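Local coordinates for protein CocE/NonD family hydrolase (Staphylococcus aureus subsp. aureus COL, PDB 3III) that probably hydrolyses ester or amide bonds as a serine hydrolase of the CocE/NonD family, related to X-Pro dipeptidyl-peptidases, although its substrate is not established, at residues G127-P137 with I221-E232; E336-G344 with K431-P442. One frame throughout, in Å; residues are numbered along the deposited sequence.

Contact 1 of 2, residues G127-P137 with I221-E232; sequences GSDKSKGVLSP and IFARWTDNPNIE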
loop_
_atom_site.group_PDB
_atom_site.type_symbol
_atom_site.label_atom_id
_atom_site.label_comp_id
_atom_site.label_asym_id
_atom_site.label_seq_id
_atom_site.Cartn_x
_atom_site.Cartn_y
_atom_site.Cartn_z
ATOM N N GLY A 127 22.342 6.636 2.844
ATOM C CA GLY A 127 21.987 7.029 4.213
ATOM C C GLY A 127 21.797 5.887 5.206
ATOM O O GLY A 127 21.656 6.128 6.419
ATOM N N SER A 128 21.754 4.657 4.693
ATOM C CA SER A 128 21.579 3.477 5.500
ATOM C C SER A 128 22.815 2.593 5.435
ATOM O O SER A 128 23.621 2.650 4.507
ATOM C CB SER A 128 20.323 2.694 5.071
ATOM O OG SER A 128 20.542 2.019 3.831
ATOM N N ASP A 129 22.945 1.781 6.466
ATOM C CA ASP A 129 24.097 0.923 6.685
ATOM C C ASP A 129 25.348 1.793 6.833
ATOM O O ASP A 129 25.310 2.790 7.551
ATOM C CB ASP A 129 24.224 -0.156 5.615
ATOM C CG ASP A 129 25.118 -1.274 6.054
ATOM O OD1 ASP A 129 24.710 -2.029 6.961
ATOM O OD2 ASP A 129 26.252 -1.378 5.547
ATOM N N LYS A 130 26.424 1.458 6.145
ATOM C CA LYS A 130 27.673 2.206 6.311
ATOM C C LYS A 130 27.665 3.507 5.496
ATOM O O LYS A 130 28.573 4.321 5.630
ATOM C CB LYS A 130 28.875 1.279 6.043
ATOM C CG LYS A 130 28.931 0.201 7.182
ATOM C CD LYS A 130 29.971 -0.857 7.020
ATOM C CE LYS A 130 29.483 -1.947 6.110
ATOM N NZ LYS A 130 28.211 -2.623 6.617
ATOM N N SER A 131 26.620 3.740 4.699
ATOM C CA SER A 131 26.462 5.033 4.050
ATOM C C SER A 131 25.898 6.028 5.041
ATOM O O SER A 131 24.822 5.817 5.598
ATOM C CB SER A 131 25.517 4.974 2.842
ATOM O OG SER A 131 25.258 6.288 2.365
ATOM N N LYS A 132 26.598 7.140 5.224
ATOM C CA LYS A 132 26.105 8.232 6.063
ATOM C C LYS A 132 25.753 9.436 5.185
ATOM O O LYS A 132 25.779 10.578 5.646
ATOM C CB LYS A 132 27.121 8.635 7.166
ATOM C CG LYS A 132 27.551 7.527 8.106
ATOM C CD LYS A 132 26.358 6.793 8.751
ATOM C CE LYS A 132 26.669 5.319 9.136
ATOM N NZ LYS A 132 25.463 4.693 9.872
ATOM N N GLY A 133 25.392 9.174 3.930
ATOM C CA GLY A 133 24.896 10.222 3.013
ATOM C C GLY A 133 23.430 10.613 3.255
ATOM O O GLY A 133 22.812 10.158 4.204
ATOM N N VAL A 134 22.923 11.499 2.395
ATOM C CA VAL A 134 21.566 11.983 2.454
ATOM C C VAL A 134 20.578 10.816 2.369
ATOM O O VAL A 134 20.701 9.952 1.528
ATOM C CB VAL A 134 21.250 13.001 1.345
ATOM C CG1 VAL A 134 19.695 13.352 1.355
ATOM C CG2 VAL A 134 22.128 14.276 1.498
ATOM N N LEU A 135 19.660 10.775 3.321
ATOM C CA LEU A 135 18.615 9.756 3.369
ATOM C C LEU A 135 17.320 10.504 3.138
ATOM O O LEU A 135 16.766 11.112 4.064
ATOM C CB LEU A 135 18.613 9.015 4.727
ATOM C CG LEU A 135 17.900 7.635 4.779
ATOM C CD1 LEU A 135 18.145 7.013 6.193
ATOM C CD2 LEU A 135 16.396 7.737 4.460
ATOM N N SER A 136 16.862 10.476 1.888
ATOM C CA SER A 136 15.629 11.116 1.467
ATOM C C SER A 136 14.687 10.042 0.929
ATOM O O SER A 136 14.728 9.671 -0.254
ATOM C CB SER A 136 15.892 12.200 0.421
ATOM O OG SER A 136 14.650 12.766 0.054
ATOM N N PRO A 137 13.863 9.478 1.798
ATOM C CA PRO A 137 13.032 8.336 1.422
ATOM C C PRO A 137 12.063 8.633 0.289
ATOM O O PRO A 137 11.444 9.677 0.277
ATOM C CB PRO A 137 12.219 8.050 2.680
ATOM C CG PRO A 137 12.872 8.758 3.761
ATOM C CD PRO A 137 13.703 9.843 3.207
ATOM N N ILE A 221 13.021 5.648 11.147
ATOM C CA ILE A 221 14.170 5.798 10.255
ATOM C C ILE A 221 15.276 6.568 10.989
ATOM O O ILE A 221 16.412 6.105 11.071
ATOM C CB ILE A 221 13.772 6.476 8.906
ATOM C CG1 ILE A 221 12.769 5.573 8.156
ATOM C CG2 ILE A 221 15.033 6.829 8.118
ATOM C CD1 ILE A 221 12.235 6.107 6.783
ATOM N N PHE A 222 14.914 7.701 11.593
ATOM C CA PHE A 222 15.840 8.465 12.398
ATOM C C PHE A 222 16.498 7.610 13.504
ATOM O O PHE A 222 17.696 7.692 13.702
ATOM C CB PHE A 222 15.122 9.697 13.007
ATOM C CG PHE A 222 15.216 10.940 12.159
ATOM C CD1 PHE A 222 16.356 11.814 12.286
ATOM C CD2 PHE A 222 14.216 11.252 11.239
ATOM C CE1 PHE A 222 16.448 13.023 11.537
ATOM C CE2 PHE A 222 14.275 12.430 10.478
ATOM C CZ PHE A 222 15.417 13.318 10.598
ATOM N N ALA A 223 15.696 6.791 14.195
ATOM C CA ALA A 223 16.189 5.923 15.284
ATOM C C ALA A 223 17.112 4.790 14.783
ATOM O O ALA A 223 18.001 4.309 15.505
ATOM C CB ALA A 223 14.994 5.374 16.095
ATOM N N ARG A 224 16.922 4.378 13.531
ATOM C CA ARG A 224 17.681 3.291 12.986
ATOM C C ARG A 224 19.141 3.702 12.709
ATOM O O ARG A 224 20.014 2.855 12.820
ATOM C CB ARG A 224 17.032 2.759 11.697
ATOM C CG ARG A 224 17.653 1.542 11.077
ATOM C CD ARG A 224 17.393 0.265 11.860
ATOM N NE ARG A 224 18.221 -0.861 11.382
ATOM C CZ ARG A 224 19.523 -1.022 11.651
ATOM N NH1 ARG A 224 20.217 -0.128 12.372
ATOM N NH2 ARG A 224 20.156 -2.089 11.163
ATOM N N TRP A 225 19.386 4.976 12.373
ATOM C CA TRP A 225 20.743 5.461 11.926
ATOM C C TRP A 225 21.082 6.753 12.649
ATOM O O TRP A 225 21.234 7.806 12.036
ATOM C CB TRP A 225 20.815 5.674 10.380
ATOM C CG TRP A 225 20.264 4.519 9.580
ATOM C CD1 TRP A 225 19.116 4.495 8.827
ATOM C CD2 TRP A 225 20.816 3.207 9.507
ATOM N NE1 TRP A 225 18.908 3.237 8.317
ATOM C CE2 TRP A 225 19.928 2.421 8.726
ATOM C CE3 TRP A 225 21.925 2.593 10.086
ATOM C CZ2 TRP A 225 20.161 1.081 8.463
ATOM C CZ3 TRP A 225 22.152 1.227 9.801
ATOM C CH2 TRP A 225 21.286 0.515 9.002
ATOM N N THR A 226 21.222 6.665 13.966
ATOM C CA THR A 226 21.392 7.851 14.757
ATOM C C THR A 226 22.721 8.538 14.466
ATOM O O THR A 226 22.894 9.680 14.815
ATOM C CB THR A 226 21.293 7.572 16.277
ATOM O OG1 THR A 226 22.217 6.534 16.634
ATOM C CG2 THR A 226 19.839 7.200 16.693
ATOM N N ASP A 227 23.681 7.858 13.866
ATOM C CA ASP A 227 24.943 8.515 13.570
ATOM C C ASP A 227 24.996 9.126 12.152
ATOM O O ASP A 227 26.052 9.524 11.670
ATOM C CB ASP A 227 26.096 7.550 13.788
ATOM C CG ASP A 227 26.035 6.343 12.914
ATOM O OD1 ASP A 227 24.979 6.015 12.292
ATOM O OD2 ASP A 227 27.100 5.697 12.856
ATOM N N ASN A 228 23.866 9.156 11.475
ATOM C CA ASN A 228 23.751 9.854 10.192
ATOM C C ASN A 228 23.067 11.196 10.448
ATOM O O ASN A 228 21.891 11.224 10.707
ATOM C CB ASN A 228 22.919 9.029 9.158
ATOM C CG ASN A 228 22.821 9.715 7.823
ATOM O OD1 ASN A 228 23.205 10.889 7.687
ATOM N ND2 ASN A 228 22.389 8.976 6.798
ATOM N N PRO A 229 23.792 12.309 10.296
ATOM C CA PRO A 229 23.197 13.619 10.463
ATOM C C PRO A 229 22.420 14.149 9.242
ATOM O O PRO A 229 21.931 15.263 9.302
ATOM C CB PRO A 229 24.427 14.512 10.709
ATOM C CG PRO A 229 25.516 13.896 9.982
ATOM C CD PRO A 229 25.196 12.408 9.851
ATOM N N ASN A 230 22.299 13.361 8.171
ATOM C CA ASN A 230 21.788 13.834 6.890
ATOM C C ASN A 230 20.450 13.190 6.526
ATOM O O ASN A 230 20.124 13.057 5.348
ATOM C CB ASN A 230 22.814 13.538 5.818
ATOM C CG ASN A 230 24.166 14.125 6.150
ATOM O OD1 ASN A 230 25.179 13.413 6.256
ATOM N ND2 ASN A 230 24.188 15.416 6.326
ATOM N N ILE A 231 19.664 12.836 7.538
ATOM C CA ILE A 231 18.377 12.156 7.307
ATOM C C ILE A 231 17.342 13.287 7.146
ATOM O O ILE A 231 17.291 14.222 7.953
ATOM C CB ILE A 231 17.973 11.200 8.496
ATOM C CG1 ILE A 231 18.958 10.051 8.661
ATOM C CG2 ILE A 231 16.534 10.564 8.290
ATOM C CD1 ILE A 231 18.727 9.201 9.956
ATOM N N GLU A 232 16.515 13.211 6.117
ATOM C CA GLU A 232 15.546 14.254 5.826
ATOM C C GLU A 232 14.507 14.306 6.939
ATOM O O GLU A 232 13.977 13.283 7.317
ATOM C CB GLU A 232 14.882 13.991 4.487
ATOM C CG GLU A 232 13.819 14.984 4.099
ATOM C CD GLU A 232 13.193 14.689 2.729
ATOM O OE1 GLU A 232 13.372 13.566 2.235
ATOM O OE2 GLU A 232 12.488 15.601 2.193
#
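Asn228 reaches the loop 127-137 because its CG stands anti to the backbone N (chi1 -179°), which carries the amide across to Gly127 and Gly133. Its ND2 donates to Gly127 O at 3.0 Å, in the carbonyl plane and on a lone pair. The same ND2 donates to Gly133 O at 2.9 Å and meets that carbonyl almost end-on, with a C=O...N angle of 158°. Both acceptors lie close to the amide plane, so the two bonds fix its rotation. Asn228 OD1 turns back to accept from Asn230 N, an Asx turn.

The Trp225 ring turns one face to Ser128 and Asp129. Ser128 CA sits over the five-membered ring in a CH-pi contact, 3.9 Å from its centroid. Asp129 N lies over the same face, nearer the six-membered ring. Arg224 CG covers the opposite face. Trp225 NE1 is bonded outside the contact, to Thr75 O. Leu135 CD1 touches Trp225 CD1 and packs on Ile221 CG2 at 3.7 Å.

Lys132 bends at chi2 (-53°), and its NZ forms a salt bridge with Asp227 OD1 at 2.8 Å. The same NZ also donates to Asp129 O, which ties the loop to itself.

Further along, the backbones pair. Leu135 N donates to Asn230 O, and Glu232 N donates to Leu135 O. Ser136 OG gives a bond to Glu232 OE1 at 2.7 Å, from above the carboxylate plane. Arg251 holds the same oxygen in a salt bridge.

The result is a single beta bridge, Leu135 with Ile231, beside the two Asn228 bonds to loop carbonyls and the Asx turn. It joins the loop after strand 119-124 to the loop that follows helix 213-224 within the alpha/beta-hydrolase domain.

Contact 2 of 2, residues E336-G344 with K431-P442; sequences EVRDQFYKG and KLDRRGNEVNFP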
loop_
_atom_site.group_PDB
_atom_site.type_symbol
_atom_site.label_atom_id
_atom_site.label_comp_id
_atom_site.label_asym_id
_atom_site.label_seq_id
_atom_site.Cartn_x
_atom_site.Cartn_y
_atom_site.Cartn_z
ATOM N N GLU A 336 -9.904 -10.759 -4.699
ATOM C CA GLU A 336 -10.816 -11.356 -3.697
ATOM C C GLU A 336 -12.097 -10.556 -3.559
ATOM O O GLU A 336 -12.059 -9.338 -3.389
ATOM C CB GLU A 336 -10.142 -11.477 -2.297
ATOM C CG GLU A 336 -11.036 -12.173 -1.319
ATOM C CD GLU A 336 -10.424 -12.454 0.020
ATOM O OE1 GLU A 336 -9.282 -12.010 0.300
ATOM O OE2 GLU A 336 -11.141 -13.124 0.777
ATOM N N VAL A 337 -13.231 -11.242 -3.602
ATOM C CA VAL A 337 -14.491 -10.668 -3.146
ATOM C C VAL A 337 -14.680 -11.110 -1.679
ATOM O O VAL A 337 -14.949 -12.277 -1.391
ATOM C CB VAL A 337 -15.656 -11.146 -3.978
ATOM C CG1 VAL A 337 -16.968 -10.437 -3.504
ATOM C CG2 VAL A 337 -15.412 -10.781 -5.479
ATOM N N ARG A 338 -14.499 -10.195 -0.736
ATOM C CA ARG A 338 -14.491 -10.566 0.684
ATOM C C ARG A 338 -15.948 -10.790 1.112
ATOM O O ARG A 338 -16.788 -9.978 0.806
ATOM C CB ARG A 338 -13.923 -9.448 1.531
ATOM C CG ARG A 338 -12.502 -9.109 1.221
ATOM C CD ARG A 338 -12.012 -7.886 1.981
ATOM N NE ARG A 338 -12.850 -6.748 1.636
ATOM C CZ ARG A 338 -12.786 -5.546 2.211
ATOM N NH1 ARG A 338 -11.852 -5.250 3.127
ATOM N NH2 ARG A 338 -13.631 -4.596 1.811
ATOM N N ASP A 339 -16.217 -11.835 1.878
ATOM C CA ASP A 339 -17.530 -12.037 2.485
ATOM C C ASP A 339 -17.478 -11.796 4.027
ATOM O O ASP A 339 -18.288 -11.006 4.568
ATOM C CB ASP A 339 -18.009 -13.457 2.230
ATOM C CG ASP A 339 -19.374 -13.727 2.907
ATOM O OD1 ASP A 339 -20.148 -12.759 3.139
ATOM O OD2 ASP A 339 -19.635 -14.885 3.213
ATOM N N GLN A 340 -16.541 -12.481 4.693
ATOM C CA GLN A 340 -16.232 -12.286 6.105
ATOM C C GLN A 340 -14.695 -12.258 6.268
ATOM O O GLN A 340 -13.947 -12.397 5.281
ATOM C CB GLN A 340 -16.842 -13.388 7.002
ATOM C CG GLN A 340 -18.350 -13.529 7.000
ATOM C CD GLN A 340 -19.063 -12.911 8.240
ATOM O OE1 GLN A 340 -18.483 -12.781 9.365
ATOM N NE2 GLN A 340 -20.346 -12.514 8.041
ATOM N N PHE A 341 -14.243 -12.126 7.511
ATOM C CA PHE A 341 -12.810 -12.071 7.853
ATOM C C PHE A 341 -12.204 -13.380 7.364
ATOM O O PHE A 341 -12.612 -14.488 7.817
ATOM C CB PHE A 341 -12.632 -11.885 9.391
ATOM C CG PHE A 341 -11.215 -11.956 9.857
ATOM C CD1 PHE A 341 -10.428 -10.837 9.909
ATOM C CD2 PHE A 341 -10.669 -13.167 10.214
ATOM C CE1 PHE A 341 -9.082 -10.907 10.299
ATOM C CE2 PHE A 341 -9.319 -13.272 10.588
ATOM C CZ PHE A 341 -8.531 -12.125 10.664
ATOM N N TYR A 342 -11.207 -13.280 6.484
ATOM C CA TYR A 342 -10.530 -14.518 5.955
ATOM C C TYR A 342 -11.486 -15.509 5.302
ATOM O O TYR A 342 -11.273 -16.757 5.335
ATOM C CB TYR A 342 -9.689 -15.157 7.062
ATOM C CG TYR A 342 -8.262 -14.630 7.002
ATOM C CD1 TYR A 342 -7.986 -13.273 7.209
ATOM C CD2 TYR A 342 -7.196 -15.482 6.642
ATOM C CE1 TYR A 342 -6.686 -12.763 7.123
ATOM C CE2 TYR A 342 -5.881 -14.961 6.523
ATOM C CZ TYR A 342 -5.643 -13.607 6.832
ATOM O OH TYR A 342 -4.342 -13.080 6.728
ATOM N N LYS A 343 -12.532 -14.966 4.697
ATOM C CA LYS A 343 -13.498 -15.802 3.949
ATOM C C LYS A 343 -13.900 -14.996 2.729
ATOM O O LYS A 343 -14.517 -13.925 2.835
ATOM C CB LYS A 343 -14.716 -16.139 4.755
ATOM C CG LYS A 343 -15.719 -17.031 4.008
ATOM C CD LYS A 343 -17.074 -17.034 4.690
ATOM C CE LYS A 343 -18.079 -17.977 4.000
ATOM N NZ LYS A 343 -18.496 -17.421 2.682
ATOM N N GLY A 344 -13.572 -15.509 1.564
ATOM C CA GLY A 344 -13.968 -14.849 0.298
ATOM C C GLY A 344 -13.701 -15.710 -0.899
ATOM O O GLY A 344 -13.239 -16.851 -0.754
ATOM N N LYS A 431 -20.337 -3.219 6.592
ATOM C CA LYS A 431 -21.284 -4.253 6.237
ATOM C C LYS A 431 -21.855 -4.773 7.510
ATOM O O LYS A 431 -21.080 -5.002 8.475
ATOM C CB LYS A 431 -20.617 -5.416 5.515
ATOM C CG LYS A 431 -21.695 -6.475 5.102
ATOM C CD LYS A 431 -21.221 -7.484 4.089
ATOM C CE LYS A 431 -20.837 -8.810 4.660
ATOM N NZ LYS A 431 -20.814 -9.936 3.691
ATOM N N LEU A 432 -23.191 -4.934 7.540
ATOM C CA LEU A 432 -23.883 -5.458 8.676
ATOM C C LEU A 432 -24.561 -6.756 8.225
ATOM O O LEU A 432 -25.122 -6.815 7.121
ATOM C CB LEU A 432 -24.936 -4.492 9.218
ATOM C CG LEU A 432 -24.623 -3.009 9.404
ATOM C CD1 LEU A 432 -25.825 -2.325 10.086
ATOM C CD2 LEU A 432 -23.375 -2.876 10.250
ATOM N N ASP A 433 -24.487 -7.783 9.067
ATOM C CA ASP A 433 -24.942 -9.107 8.638
ATOM C C ASP A 433 -26.462 -9.110 8.781
ATOM O O ASP A 433 -27.034 -8.086 9.136
ATOM C CB ASP A 433 -24.271 -10.268 9.396
ATOM C CG ASP A 433 -24.479 -10.217 10.876
ATOM O OD1 ASP A 433 -25.486 -9.635 11.352
ATOM O OD2 ASP A 433 -23.610 -10.780 11.584
ATOM N N ARG A 434 -27.093 -10.249 8.510
ATOM C CA ARG A 434 -28.541 -10.355 8.583
ATOM C C ARG A 434 -29.097 -10.205 9.993
ATOM O O ARG A 434 -30.264 -10.003 10.132
ATOM C CB ARG A 434 -29.009 -11.657 8.007
ATOM C CG ARG A 434 -28.756 -11.784 6.531
ATOM C CD ARG A 434 -28.659 -13.251 6.157
ATOM N NE ARG A 434 -28.693 -13.391 4.703
ATOM C CZ ARG A 434 -28.164 -14.395 4.050
ATOM N NH1 ARG A 434 -27.560 -15.377 4.717
ATOM N NH2 ARG A 434 -28.243 -14.424 2.736
ATOM N N ARG A 435 -28.264 -10.346 11.021
ATOM C CA ARG A 435 -28.700 -10.065 12.385
ATOM C C ARG A 435 -28.557 -8.578 12.731
ATOM O O ARG A 435 -29.020 -8.166 13.786
ATOM C CB ARG A 435 -27.895 -10.875 13.397
ATOM C CG ARG A 435 -28.452 -12.270 13.675
ATOM C CD ARG A 435 -27.514 -13.382 13.244
ATOM N NE ARG A 435 -27.910 -13.976 11.972
ATOM C CZ ARG A 435 -27.153 -13.983 10.868
ATOM N NH1 ARG A 435 -27.606 -14.570 9.763
ATOM N NH2 ARG A 435 -25.942 -13.429 10.876
ATOM N N GLY A 436 -27.917 -7.794 11.868
ATOM C CA GLY A 436 -27.700 -6.361 12.110
ATOM C C GLY A 436 -26.373 -6.064 12.780
ATOM O O GLY A 436 -26.147 -4.960 13.135
ATOM N N ASN A 437 -25.479 -7.054 12.900
ATOM C CA ASN A 437 -24.136 -6.896 13.475
ATOM C C ASN A 437 -23.055 -6.649 12.461
ATOM O O ASN A 437 -23.083 -7.229 11.387
ATOM C CB ASN A 437 -23.794 -8.145 14.260
ATOM C CG ASN A 437 -24.724 -8.334 15.427
ATOM O OD1 ASN A 437 -25.131 -7.351 16.058
ATOM N ND2 ASN A 437 -25.115 -9.568 15.693
ATOM N N GLU A 438 -22.070 -5.815 12.817
ATOM C CA GLU A 438 -21.065 -5.446 11.846
ATOM C C GLU A 438 -20.228 -6.641 11.482
ATOM O O GLU A 438 -19.875 -7.466 12.349
ATOM C CB GLU A 438 -20.166 -4.308 12.322
ATOM C CG GLU A 438 -19.163 -3.911 11.230
ATOM C CD GLU A 438 -18.374 -2.653 11.510
ATOM O OE1 GLU A 438 -18.560 -2.108 12.605
ATOM O OE2 GLU A 438 -17.572 -2.232 10.620
ATOM N N VAL A 439 -19.932 -6.764 10.204
ATOM C CA VAL A 439 -19.009 -7.812 9.723
ATOM C C VAL A 439 -17.610 -7.172 9.575
ATOM O O VAL A 439 -17.392 -6.282 8.711
ATOM C CB VAL A 439 -19.451 -8.371 8.367
ATOM C CG1 VAL A 439 -18.398 -9.451 7.831
ATOM C CG2 VAL A 439 -20.858 -8.948 8.457
ATOM N N ASN A 440 -16.674 -7.605 10.408
ATOM C CA ASN A 440 -15.332 -7.031 10.378
ATOM C C ASN A 440 -14.415 -7.647 9.330
ATOM O O ASN A 440 -14.552 -8.827 8.989
ATOM C CB ASN A 440 -14.686 -7.143 11.759
ATOM C CG ASN A 440 -15.374 -6.265 12.795
ATOM O OD1 ASN A 440 -15.694 -6.735 13.863
ATOM N ND2 ASN A 440 -15.573 -4.968 12.485
ATOM N N PHE A 441 -13.424 -6.870 8.901
ATOM C CA PHE A 441 -12.460 -7.315 7.908
ATOM C C PHE A 441 -11.083 -6.891 8.333
ATOM O O PHE A 441 -10.950 -5.910 9.075
ATOM C CB PHE A 441 -12.770 -6.744 6.512
ATOM C CG PHE A 441 -14.092 -7.225 5.917
ATOM C CD1 PHE A 441 -14.204 -8.508 5.347
ATOM C CD2 PHE A 441 -15.224 -6.428 5.975
ATOM C CE1 PHE A 441 -15.384 -8.949 4.833
ATOM C CE2 PHE A 441 -16.412 -6.869 5.464
ATOM C CZ PHE A 441 -16.521 -8.115 4.877
ATOM N N PRO A 442 -10.039 -7.596 7.846
ATOM C CA PRO A 442 -8.703 -7.072 7.994
ATOM C C PRO A 442 -8.640 -5.613 7.460
ATOM O O PRO A 442 -9.181 -5.303 6.393
ATOM C CB PRO A 442 -7.849 -8.049 7.145
ATOM C CG PRO A 442 -8.686 -9.285 7.057
ATOM C CD PRO A 442 -10.044 -8.788 6.970
HETATM O O HOH W 1 -9.529 -6.687 4.104
HETATM O O HOH W 2 -10.816 -3.218 5.165
HETATM O O HOH W 3 -15.973 -11.125 9.647
HETATM O O HOH W 4 -21.863 -12.273 10.370
#
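The guanidinium of Arg338 lies flat on the Phe441 ring, with centres 4.6 Å apart and planes at 26°. This is a stacked cation-pi pair, offset toward the rim. At the guanidinium edge, in its plane, water 1 accepts from NH1 and donates to Pro442 O; water 2 also lies at this edge and accepts from NH1. Thr501, Val452 and Gly500 take its other N-H groups. At the edge of the Phe441 ring sits Asp339 O, 3.4 Å from CZ. Tyr342 CD1 covers one face of the Phe341 ring, and Phe341 CD1 meets Pro442 CD at 3.6 Å.

Lys431 bends at chi3 (100°), and its NZ donates to Asp339 O at 2.9 Å, on a lone pair, and weakly to Asp339 OD1 at 3.0 Å in a salt bridge. Glu507 and Leu502 also hold this NZ. Lys343 takes Asp339 OD2, so the carboxylate lies between two lysines. Gln340 lays its amide against Val439 CG1. Water 3 links Gln340 OE1 and Phe341 N to Asn440 O.

The N atoms of Asp339 and Gln340 both donate to Lys343 O, a classic beta bulge. This bulge, in the hairpin 333-349 at the edge of the mixed sheet, packs against strands 424-432 and 441-443 of the five-stranded antiparallel sheet.

In the fold
Both segments of contact 1 precede those of contact 2 in the sequence. The centres of the two contacts are about 43 Å apart and flank the middle of the molecule, and their nearest atoms are about 24 Å apart. Contact 1 belongs to the S15-family catalytic region. Contact 2 belongs to the C-terminal non-catalytic region. The mixed 11-strand sheet links them indirectly. Strand 119-124 leads into the first loop of contact 1, and strands 333-338 and 343-349 lie at one end of the same sheet. Contact 2 joins that end to strands 424-432 and 441-443 of a separate five-stranded antiparallel sheet. Contact 1 joins two loops within one domain, whereas contact 2 connects two sheets.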